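Local coordinates for protein restriction endonuclease AspBHI (Azoarcus sp., PDB 4OC8) that probably binds DNA that carries modified bases and cleaves it, acting as a modification-dependent restriction endonuclease, at residues S62-P67 / V124-A129. Numbering follows the deposited sequence.
Sequences SNLAEP and VFTTEA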
ATOM      1  N   SER A  62      13.952 -20.653 -13.642  1.00 41.85           N
ATOM      2  CA  SER A  62      13.159 -19.631 -14.299  1.00 38.31           C
ATOM      3  C   SER A  62      14.031 -18.696 -15.129  1.00 52.37           C
ATOM      4  O   SER A  62      15.156 -18.385 -14.753  1.00 53.40           O
ATOM      5  CB  SER A  62      12.344 -18.847 -13.273  1.00 47.83           C
ATOM      6  OG  SER A  62      11.444 -17.966 -13.919  1.00 66.10           O
ATOM      7  N   ASN A  63      13.500 -18.259 -16.268  1.00 76.54           N
ATOM      8  CA  ASN A  63      14.218 -17.373 -17.175  1.00 69.96           C
ATOM      9  C   ASN A  63      14.034 -15.912 -16.783  1.00 72.10           C
ATOM     10  O   ASN A  63      14.947 -15.098 -16.941  1.00 83.75           O
ATOM     11  CB  ASN A  63      13.727 -17.585 -18.610  1.00 76.02           C
ATOM     12  CG  ASN A  63      14.711 -17.082 -19.648  1.00 92.98           C
ATOM     13  OD1 ASN A  63      15.527 -16.199 -19.379  1.00 96.79           O
ATOM     14  ND2 ASN A  63      14.639 -17.645 -20.847  1.00 94.24           N
ATOM     15  N   LEU A  64      12.846 -15.594 -16.272  1.00 64.52           N
ATOM     16  CA  LEU A  64      12.455 -14.219 -15.952  1.00 74.31           C
ATOM     17  C   LEU A  64      12.481 -13.334 -17.196  1.00 79.38           C
ATOM     18  O   LEU A  64      12.528 -12.110 -17.096  1.00 63.40           O
ATOM     19  CB  LEU A  64      13.330 -13.616 -14.843  1.00 59.19           C
ATOM     20  CG  LEU A  64      13.510 -14.383 -13.525  1.00 56.37           C
ATOM     21  CD1 LEU A  64      14.307 -13.558 -12.521  1.00 31.60           C
ATOM     22  CD2 LEU A  64      12.172 -14.790 -12.937  1.00 51.31           C
ATOM     23  N   ALA A  65      12.446 -13.968 -18.366  1.00 89.53           N
ATOM     24  CA  ALA A  65      12.420 -13.260 -19.640  1.00 85.72           C
ATOM     25  C   ALA A  65      11.051 -13.427 -20.281  1.00 82.46           C
ATOM     26  O   ALA A  65      10.767 -12.853 -21.331  1.00 98.93           O
ATOM     27  CB  ALA A  65      13.504 -13.792 -20.567  1.00 89.69           C
ATOM     28  N   GLU A  66      10.205 -14.221 -19.634  1.00 78.34           N
ATOM     29  CA  GLU A  66       8.888 -14.539 -20.163  1.00 78.79           C
ATOM     30  C   GLU A  66       7.828 -13.545 -19.704  1.00 88.96           C
ATOM     31  O   GLU A  66       7.469 -13.502 -18.525  1.00 89.46           O
ATOM     32  CB  GLU A  66       8.492 -15.968 -19.787  1.00 76.51           C
ATOM     33  CG  GLU A  66       8.855 -16.377 -18.358  1.00 86.73           C
ATOM     34  CD  GLU A  66       8.659 -17.869 -18.116  1.00 93.05           C
ATOM     35  OE1 GLU A  66       9.061 -18.666 -18.993  1.00 83.96           O
ATOM     36  OE2 GLU A  66       8.096 -18.246 -17.061  1.00 69.86           O
ATOM     37  N   PRO A  67       7.322 -12.739 -20.644  1.00 87.90           N
ATOM     38  CA  PRO A  67       6.269 -11.770 -20.336  1.00 88.24           C
ATOM     39  C   PRO A  67       4.906 -12.451 -20.216  1.00 89.20           C
ATOM     40  O   PRO A  67       4.019 -11.947 -19.520  1.00 78.79           O
ATOM     41  CB  PRO A  67       6.305 -10.816 -21.535  1.00 83.43           C
ATOM     42  CG  PRO A  67       7.040 -11.554 -22.632  1.00 89.33           C
ATOM     43  CD  PRO A  67       7.603 -12.830 -22.086  1.00 83.19           C
ATOM     44  N   VAL A 124      15.556 -23.010  -5.804  1.00 34.09           N
ATOM     45  CA  VAL A 124      15.267 -22.048  -6.862  1.00 30.68           C
ATOM     46  C   VAL A 124      16.528 -21.609  -7.615  1.00 40.28           C
ATOM     47  O   VAL A 124      17.528 -21.224  -7.006  1.00 36.76           O
ATOM     48  CB  VAL A 124      14.576 -20.799  -6.283  1.00 32.49           C
ATOM     49  CG1 VAL A 124      14.186 -19.836  -7.391  1.00 27.19           C
ATOM     50  CG2 VAL A 124      13.360 -21.203  -5.465  1.00 34.39           C
ATOM     51  N   PHE A 125      16.474 -21.675  -8.943  1.00 38.57           N
ATOM     52  CA  PHE A 125      17.546 -21.160  -9.790  1.00 38.42           C
ATOM     53  C   PHE A 125      16.962 -20.237 -10.853  1.00 47.42           C
ATOM     54  O   PHE A 125      15.826 -20.429 -11.287  1.00 47.01           O
ATOM     55  CB  PHE A 125      18.286 -22.301 -10.490  1.00 39.10           C
ATOM     56  CG  PHE A 125      19.121 -23.148  -9.576  1.00 39.67           C
ATOM     57  CD1 PHE A 125      18.578 -24.257  -8.948  1.00 39.12           C
ATOM     58  CD2 PHE A 125      20.458 -22.848  -9.364  1.00 41.03           C
ATOM     59  CE1 PHE A 125      19.349 -25.049  -8.111  1.00 41.78           C
ATOM     60  CE2 PHE A 125      21.235 -23.634  -8.529  1.00 37.81           C
ATOM     61  CZ  PHE A 125      20.681 -24.738  -7.903  1.00 38.26           C
ATOM     62  N   THR A 126      17.732 -19.239 -11.275  1.00 50.60           N
ATOM     63  CA  THR A 126      17.330 -18.412 -12.413  1.00 43.99           C
ATOM     64  C   THR A 126      18.427 -18.408 -13.473  1.00 51.04           C
ATOM     65  O   THR A 126      19.601 -18.340 -13.146  1.00 57.45           O
ATOM     66  CB  THR A 126      16.987 -16.960 -12.000  1.00 42.66           C
ATOM     67  OG1 THR A 126      18.123 -16.344 -11.378  1.00 43.14           O
ATOM     68  CG2 THR A 126      15.811 -16.939 -11.044  1.00 39.77           C
ATOM     69  N   THR A 127      18.049 -18.483 -14.743  1.00 57.05           N
ATOM     70  CA  THR A 127      19.041 -18.539 -15.813  1.00 66.03           C
ATOM     71  C   THR A 127      19.662 -17.175 -16.083  1.00 73.44           C
ATOM     72  O   THR A 127      18.951 -16.178 -16.211  1.00 65.11           O
ATOM     73  CB  THR A 127      18.435 -19.053 -17.125  1.00 62.05           C
ATOM     74  OG1 THR A 127      17.522 -18.081 -17.642  1.00 74.27           O
ATOM     75  CG2 THR A 127      17.704 -20.363 -16.900  1.00 55.44           C
ATOM     76  N   GLU A 128      20.991 -17.141 -16.158  1.00 81.37           N
ATOM     77  CA  GLU A 128      21.710 -15.947 -16.591  1.00 88.40           C
ATOM     78  C   GLU A 128      21.736 -15.925 -18.119  1.00 97.76           C
ATOM     79  O   GLU A 128      21.964 -14.881 -18.737  1.00 94.97           O
ATOM     80  CB  GLU A 128      23.137 -15.931 -16.033  1.00 83.38           C
ATOM     81  CG  GLU A 128      23.225 -15.894 -14.510  1.00 64.69           C
ATOM     82  CD  GLU A 128      22.691 -14.602 -13.925  1.00 74.80           C
ATOM     83  OE1 GLU A 128      23.456 -13.613 -13.871  1.00 67.33           O
ATOM     84  OE2 GLU A 128      21.507 -14.576 -13.518  1.00 74.03           O
ATOM     85  N   ALA A 129      21.504 -17.098 -18.707  1.00 94.93           N
ATOM     86  CA  ALA A 129      21.344 -17.262 -20.153  1.00105.97           C
ATOM     87  C   ALA A 129      22.579 -16.922 -20.997  1.00111.31           C
ATOM     88  O   ALA A 129      22.454 -16.465 -22.133  1.00116.37           O
ATOM     89  CB  ALA A 129      20.109 -16.499 -20.653  1.00 99.56           C
TER
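Ser62 and Thr126 face each other as a parallel beta bridge, their CA atoms 4.7 Å apart, where strand 55-62 runs out alongside strand 122-127. Two backbone bonds flank the bridge. Thr127 N donates to Ser62 O at 2.9 Å (160° at the hydrogen). Ser62 N reaches Phe125 O at 3.0 Å in a weak, bent bond. Thr126 CA also makes a CH...O contact with Ser62 O. The pairing belongs to the mixed sheet of the N-terminal region, whose sequence family is grouped with PUA domains; on its other side strand 122-127 pairs antiparallel with strand 133-142, and the ring of Phe125 meets that of Phe136. Ser62 and Thr126 point their side chains to the same face of the sheet, yet each hydroxyl bonds elsewhere: Ser62 OG to Asp71, Thr126 OG1 to Arg137. Past Ser62 the chain leaves the sheet, and Asn63 still follows Thr127. From CB through CG to OD1, Asn63 closes on Thr127 OG1: CB at 3.9 Å, CG at 3.6 Å, OD1 at 3.2 Å; the amide's other end, ND2, turns away from OG1. CG lies anti to the backbone N (chi1 -160°), which brings the OD1 side of the amide back toward Thr127 OG1, but the angle is too poor for OD1 and OG1 to count as hydrogen-bonded. The methyl CG2 of Thr127 lies against Ser62 O. Leu64, in the exposed loop, extends CD1 to the methyl CG2 of Thr126 at 4.0 Å, the two side chains meeting at a slant.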